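Local structure of putative pachytene checkpoint protein 2 (Caenorhabditis elegans, 4XGU) at residues 172-178 and 312-318; 253-257 and 299-305. The protein is an AAA+ ATPase that binds and hydrolyses ATP and probably plays a key role in meiotic chromosome recombination by remodelling partner proteins. All coordinates share one frame; numbering follows the deposited sequence.

Contact 1 (172-178 and 312-318); sequences NRLILLT and RADIVKN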
loop_
_atom_site.group_PDB
_atom_site.type_symbol
_atom_site.label_atom_id
_atom_site.label_comp_id
_atom_site.label_asym_id
_atom_site.label_seq_id
_atom_site.Cartn_x
_atom_site.Cartn_y
_atom_site.Cartn_z
ATOM N N ASN B 172 -5.200 30.266 -18.056
ATOM C CA ASN B 172 -5.283 29.572 -16.775
ATOM C C ASN B 172 -5.138 30.483 -15.560
ATOM O O ASN B 172 -5.592 30.139 -14.470
ATOM C CB ASN B 172 -4.222 28.471 -16.701
ATOM C CG ASN B 172 -4.618 27.224 -17.464
ATOM O OD1 ASN B 172 -5.800 26.902 -17.580
ATOM N ND2 ASN B 172 -3.627 26.508 -17.982
ATOM N N ARG B 173 -4.492 31.631 -15.757
ATOM C CA ARG B 173 -4.213 32.592 -14.687
ATOM C C ARG B 173 -3.290 32.017 -13.618
ATOM O O ARG B 173 -3.215 32.542 -12.508
ATOM C CB ARG B 173 -5.510 33.082 -14.033
ATOM C CG ARG B 173 -5.750 34.571 -14.180
ATOM C CD ARG B 173 -6.710 34.881 -15.311
ATOM N NE ARG B 173 -8.071 34.452 -15.006
ATOM C CZ ARG B 173 -9.103 34.614 -15.829
ATOM N NH1 ARG B 173 -8.925 35.198 -17.006
ATOM N NH2 ARG B 173 -10.311 34.193 -15.475
ATOM N N LEU B 174 -2.587 30.941 -13.956
ATOM C CA LEU B 174 -1.615 30.341 -13.046
ATOM C C LEU B 174 -0.241 30.342 -13.697
ATOM O O LEU B 174 -0.121 30.140 -14.903
ATOM C CB LEU B 174 -2.036 28.915 -12.662
ATOM C CG LEU B 174 -1.279 28.192 -11.537
ATOM C CD1 LEU B 174 -2.185 27.191 -10.840
ATOM C CD2 LEU B 174 -0.038 27.479 -12.053
ATOM N N ILE B 175 0.795 30.570 -12.901
ATOM C CA ILE B 175 2.163 30.506 -13.405
ATOM C C ILE B 175 3.043 29.707 -12.443
ATOM O O ILE B 175 2.911 29.826 -11.225
ATOM C CB ILE B 175 2.747 31.914 -13.620
ATOM C CG1 ILE B 175 4.247 31.839 -13.905
ATOM C CG2 ILE B 175 2.481 32.791 -12.410
ATOM C CD1 ILE B 175 4.948 33.173 -13.853
ATOM N N LEU B 176 3.930 28.887 -13.000
ATOM C CA LEU B 176 4.775 28.003 -12.208
ATOM C C LEU B 176 6.264 28.212 -12.483
ATOM O O LEU B 176 6.713 28.124 -13.624
ATOM C CB LEU B 176 4.397 26.548 -12.482
ATOM C CG LEU B 176 5.211 25.448 -11.810
ATOM C CD1 LEU B 176 4.934 25.416 -10.322
ATOM C CD2 LEU B 176 4.892 24.108 -12.447
ATOM N N LEU B 177 7.022 28.488 -11.426
ATOM C CA LEU B 177 8.476 28.594 -11.515
ATOM C C LEU B 177 9.122 27.422 -10.790
ATOM O O LEU B 177 8.768 27.128 -9.649
ATOM C CB LEU B 177 8.963 29.910 -10.914
ATOM C CG LEU B 177 8.437 31.204 -11.537
ATOM C CD1 LEU B 177 8.907 32.405 -10.729
ATOM C CD2 LEU B 177 8.887 31.321 -12.981
ATOM N N THR B 178 10.058 26.741 -11.444
ATOM C CA THR B 178 10.735 25.614 -10.807
ATOM C C THR B 178 12.251 25.713 -10.936
ATOM O O THR B 178 12.769 26.423 -11.798
ATOM C CB THR B 178 10.277 24.268 -11.395
ATOM O OG1 THR B 178 10.675 24.185 -12.768
ATOM C CG2 THR B 178 8.765 24.119 -11.295
ATOM N N ARG B 312 -2.184 22.662 -15.140
ATOM C CA ARG B 312 -2.961 23.834 -14.746
ATOM C C ARG B 312 -2.229 25.142 -15.025
ATOM O O ARG B 312 -2.815 26.217 -14.938
ATOM C CB ARG B 312 -3.323 23.758 -13.260
ATOM C CG ARG B 312 -4.701 23.181 -12.992
ATOM C CD ARG B 312 -5.061 23.202 -11.514
ATOM N NE ARG B 312 -6.406 22.682 -11.294
ATOM C CZ ARG B 312 -6.698 21.387 -11.223
ATOM N NH1 ARG B 312 -5.737 20.485 -11.356
ATOM N NH2 ARG B 312 -7.949 20.993 -11.023
ATOM N N ALA B 313 -0.949 25.043 -15.360
ATOM C CA ALA B 313 -0.125 26.229 -15.533
ATOM C C ALA B 313 -0.248 26.819 -16.934
ATOM O O ALA B 313 -0.309 26.090 -17.923
ATOM C CB ALA B 313 1.332 25.905 -15.228
ATOM N N ASP B 314 -0.294 28.147 -17.007
ATOM C CA ASP B 314 -0.198 28.855 -18.279
ATOM C C ASP B 314 1.198 28.686 -18.849
ATOM O O ASP B 314 1.374 28.400 -20.034
ATOM C CB ASP B 314 -0.507 30.344 -18.107
ATOM C CG ASP B 314 -1.989 30.640 -18.111
ATOM O OD1 ASP B 314 -2.703 30.113 -18.992
ATOM O OD2 ASP B 314 -2.441 31.401 -17.231
ATOM N N ILE B 315 2.191 28.872 -17.986
ATOM C CA ILE B 315 3.586 28.766 -18.381
ATOM C C ILE B 315 4.427 28.188 -17.245
ATOM O O ILE B 315 4.245 28.542 -16.079
ATOM C CB ILE B 315 4.148 30.138 -18.804
ATOM C CG1 ILE B 315 5.628 30.029 -19.171
ATOM C CG2 ILE B 315 3.937 31.174 -17.704
ATOM C CD1 ILE B 315 6.246 31.339 -19.598
ATOM N N VAL B 316 5.330 27.277 -17.591
ATOM C CA VAL B 316 6.254 26.706 -16.622
ATOM C C VAL B 316 7.679 27.107 -16.974
ATOM O O VAL B 316 8.195 26.730 -18.026
ATOM C CB VAL B 316 6.154 25.176 -16.573
ATOM C CG1 VAL B 316 7.175 24.613 -15.599
ATOM C CG2 VAL B 316 4.747 24.747 -16.182
ATOM N N LYS B 317 8.308 27.880 -16.093
ATOM C CA LYS B 317 9.670 28.348 -16.319
ATOM C C LYS B 317 10.665 27.697 -15.369
ATOM O O LYS B 317 10.470 27.696 -14.152
ATOM C CB LYS B 317 9.742 29.869 -16.176
ATOM C CG LYS B 317 9.579 30.620 -17.481
ATOM C CD LYS B 317 10.715 30.294 -18.439
ATOM C CE LYS B 317 10.533 31.000 -19.771
ATOM N NZ LYS B 317 11.657 30.718 -20.707
ATOM N N ASN B 318 11.734 27.148 -15.936
ATOM C CA ASN B 318 12.809 26.566 -15.144
ATOM C C ASN B 318 13.910 27.579 -14.876
ATOM O O ASN B 318 14.489 28.140 -15.803
ATOM C CB ASN B 318 13.391 25.335 -15.842
ATOM C CG ASN B 318 12.641 24.062 -15.497
ATOM O OD1 ASN B 318 12.204 23.320 -16.380
ATOM N ND2 ASN B 318 12.486 23.803 -14.203
#

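Contact 2 (253-257 and 299-305); sequences EVESL and SNLESTL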
loop_
_atom_site.group_PDB
_atom_site.type_symbol
_atom_site.label_atom_id
_atom_site.label_comp_id
_atom_site.label_asym_id
_atom_site.label_seq_id
_atom_site.Cartn_x
_atom_site.Cartn_y
_atom_site.Cartn_z
ATOM N N GLU B 253 7.248 26.376 -1.907
ATOM C CA GLU B 253 7.507 24.959 -1.643
ATOM C C GLU B 253 6.295 24.090 -1.952
ATOM O O GLU B 253 5.851 23.313 -1.107
ATOM C CB GLU B 253 7.931 24.752 -0.188
ATOM C CG GLU B 253 9.369 25.134 0.106
ATOM C CD GLU B 253 10.116 24.045 0.857
ATOM O OE1 GLU B 253 9.456 23.211 1.516
ATOM O OE2 GLU B 253 11.364 24.017 0.780
ATOM N N VAL B 254 5.766 24.232 -3.163
ATOM C CA VAL B 254 4.507 23.599 -3.545
ATOM C C VAL B 254 4.501 22.090 -3.310
ATOM O O VAL B 254 3.498 21.523 -2.876
ATOM C CB VAL B 254 4.179 23.870 -5.026
ATOM C CG1 VAL B 254 2.882 23.194 -5.416
ATOM C CG2 VAL B 254 4.085 25.361 -5.278
ATOM N N GLU B 255 5.627 21.442 -3.576
ATOM C CA GLU B 255 5.690 19.994 -3.463
ATOM C C GLU B 255 5.838 19.530 -2.018
ATOM O O GLU B 255 5.692 18.342 -1.724
ATOM C CB GLU B 255 6.827 19.452 -4.320
ATOM C CG GLU B 255 6.654 19.775 -5.793
ATOM C CD GLU B 255 7.604 18.999 -6.675
ATOM O OE1 GLU B 255 8.397 19.634 -7.406
ATOM O OE2 GLU B 255 7.561 17.751 -6.643
ATOM N N SER B 256 6.120 20.465 -1.114
ATOM C CA SER B 256 6.087 20.153 0.308
ATOM C C SER B 256 4.630 19.984 0.718
ATOM O O SER B 256 4.310 19.222 1.632
ATOM C CB SER B 256 6.766 21.245 1.138
ATOM O OG SER B 256 5.988 22.427 1.160
ATOM N N LEU B 257 3.753 20.703 0.024
ATOM C CA LEU B 257 2.313 20.522 0.165
ATOM C C LEU B 257 1.876 19.250 -0.556
ATOM O O LEU B 257 1.394 18.302 0.066
ATOM C CB LEU B 257 1.556 21.731 -0.392
ATOM C CG LEU B 257 1.848 23.093 0.243
ATOM C CD1 LEU B 257 1.291 24.219 -0.615
ATOM C CD2 LEU B 257 1.273 23.160 1.643
ATOM N N SER B 299 8.420 25.846 -7.103
ATOM C CA SER B 299 8.769 24.504 -6.647
ATOM C C SER B 299 10.283 24.348 -6.513
ATOM O O SER B 299 11.013 24.416 -7.500
ATOM C CB SER B 299 8.210 23.452 -7.605
ATOM O OG SER B 299 8.467 22.142 -7.132
ATOM N N ASN B 300 10.749 24.137 -5.285
ATOM C CA ASN B 300 12.181 24.047 -5.018
ATOM C C ASN B 300 12.786 22.737 -5.511
ATOM O O ASN B 300 14.005 22.615 -5.638
ATOM C CB ASN B 300 12.454 24.216 -3.522
ATOM C CG ASN B 300 12.284 25.650 -3.056
ATOM O OD1 ASN B 300 12.489 26.593 -3.823
ATOM N ND2 ASN B 300 11.913 25.824 -1.794
ATOM N N LEU B 301 11.933 21.756 -5.783
ATOM C CA LEU B 301 12.388 20.476 -6.312
ATOM C C LEU B 301 12.389 20.501 -7.835
ATOM O O LEU B 301 11.506 21.093 -8.454
ATOM C CB LEU B 301 11.505 19.332 -5.802
ATOM C CG LEU B 301 11.781 17.925 -6.345
ATOM C CD1 LEU B 301 13.113 17.395 -5.830
ATOM C CD2 LEU B 301 10.639 16.977 -5.995
ATOM N N GLU B 302 13.382 19.856 -8.437
ATOM C CA GLU B 302 13.466 19.775 -9.888
ATOM C C GLU B 302 13.260 18.336 -10.365
ATOM O O GLU B 302 13.658 17.387 -9.685
ATOM C CB GLU B 302 14.815 20.313 -10.371
ATOM C CG GLU B 302 14.849 20.707 -11.838
ATOM C CD GLU B 302 16.177 21.321 -12.240
ATOM O OE1 GLU B 302 16.201 22.121 -13.200
ATOM O OE2 GLU B 302 17.198 21.004 -11.593
ATOM N N SER B 303 12.602 18.198 -11.516
ATOM C CA SER B 303 12.452 16.929 -12.239
ATOM C C SER B 303 11.505 15.901 -11.605
ATOM O O SER B 303 11.529 14.730 -11.980
ATOM C CB SER B 303 13.821 16.274 -12.446
ATOM O OG SER B 303 13.679 14.963 -12.964
ATOM N N THR B 304 10.673 16.326 -10.660
ATOM C CA THR B 304 9.616 15.456 -10.144
ATOM C C THR B 304 8.348 16.280 -9.948
ATOM O O THR B 304 7.636 16.142 -8.952
ATOM C CB THR B 304 10.017 14.766 -8.824
ATOM O OG1 THR B 304 11.404 14.415 -8.869
ATOM C CG2 THR B 304 9.193 13.498 -8.602
ATOM N N LEU B 305 8.082 17.141 -10.924
ATOM C CA LEU B 305 6.950 18.056 -10.881
ATOM C C LEU B 305 5.616 17.324 -10.882
ATOM O O LEU B 305 5.431 16.355 -11.618
ATOM C CB LEU B 305 7.016 19.015 -12.069
ATOM C CG LEU B 305 7.014 20.507 -11.752
ATOM C CD1 LEU B 305 7.201 21.306 -13.030
ATOM C CD2 LEU B 305 5.725 20.894 -11.047
#

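Contact 1 (172-178 and 312-318)
Two parallel strands of the AAA+ core sheet, 174-178 and 315-318, meet here; the first runs on into the P-loop, and the second forms one edge of the sheet within this chain. Their backbones alternate in the parallel manner: Leu176 N gives its hydrogen to Ile315 O at 3.1 Å, Leu176 O takes one from Lys317 N, and Thr178 N bonds Lys317 O. Leu176 and Val316 point the same way on one face of the sheet, CD2 of the leucine lying 3.8 Å from CG2 of the valine. On the other face, beside Leu177, sits Lys317, whose ammonium forms a salt bridge with Glu148. Ile175 and Ile315 lie alongside each other there, under helix 145-161. Asp314 carries the pairing on towards the loop at Asn172. Its backbone N bonds Leu174 O at 2.9 Å, and its CG lies beside that N (chi1 -83°), which brings the buried carboxylate to the amides of Asn172, Arg173 and Leu174. Arg173 N and Leu174 N make weak bonds to Asp314 OD2, the first doubtful in its geometry. The firmer grip is on the other oxygen: Asn172 N meets Asp314 OD1 from the syn side at 2.7 Å, with 162° at the hydrogen.

Contact 2 (253-257 and 299-305)
Glu255, just past the Walker B strand, reaches across to the loop after strand 293-299. From CB, which points toward that loop, CG sets off beside the backbone N (chi1 -61°) and passes 3.3 Å from Ser299 OG; beyond it the chain is extended. CD lies 3.7 Å from Thr304 O, and the two carboxylate oxygens part company. OE1 comes within 2.5 Å of Ser299 OG and faces CB of Leu301. OE2 sits 3.2 Å from Leu301 CD2 and 2.8 Å from Thr304 O, a meeting of two acceptors that may raise the carboxylate's proton affinity. With an alanine in place of Glu255 the carboxylate is gone, and Ser299 OG would probably be freer to turn and a gap is likely to open beside Leu301. The other link joins Glu253, at the acidic end of Walker B, to Asn300, at what is probably the sensor 1 position: Asn300 ND2 donates a hydrogen bond to Glu253 OE2 (3.2 Å), arriving on the anti side. Asn300 OD1 accepts from Lys185 NZ of the P-loop. Having both ends engaged supports the modelled orientation of the amide, which ties Walker A to Walker B beside the bound ADP.

Both contacts lie in the AAA+ core, contact 1 within its sheet and contact 2 at the ends of its strands, and strand 293-299 joins them: it lies beside 174-178, and its last residue opens the loop of contact 2. Leu177 O and Ser299 N, 2.9 Å apart, probably form a hydrogen bond, and Leu305 packs on Leu176 and Thr178. Contact 1 is the buried one, made largely of regular main-chain bonds and aliphatic side chains. Contact 2 lies at the surface, is about half as extensive, and works through polar side-chain ends. One pairs the strand that leads into the P-loop with its edge neighbour; the other includes Asn300, one of the residues touching ADP.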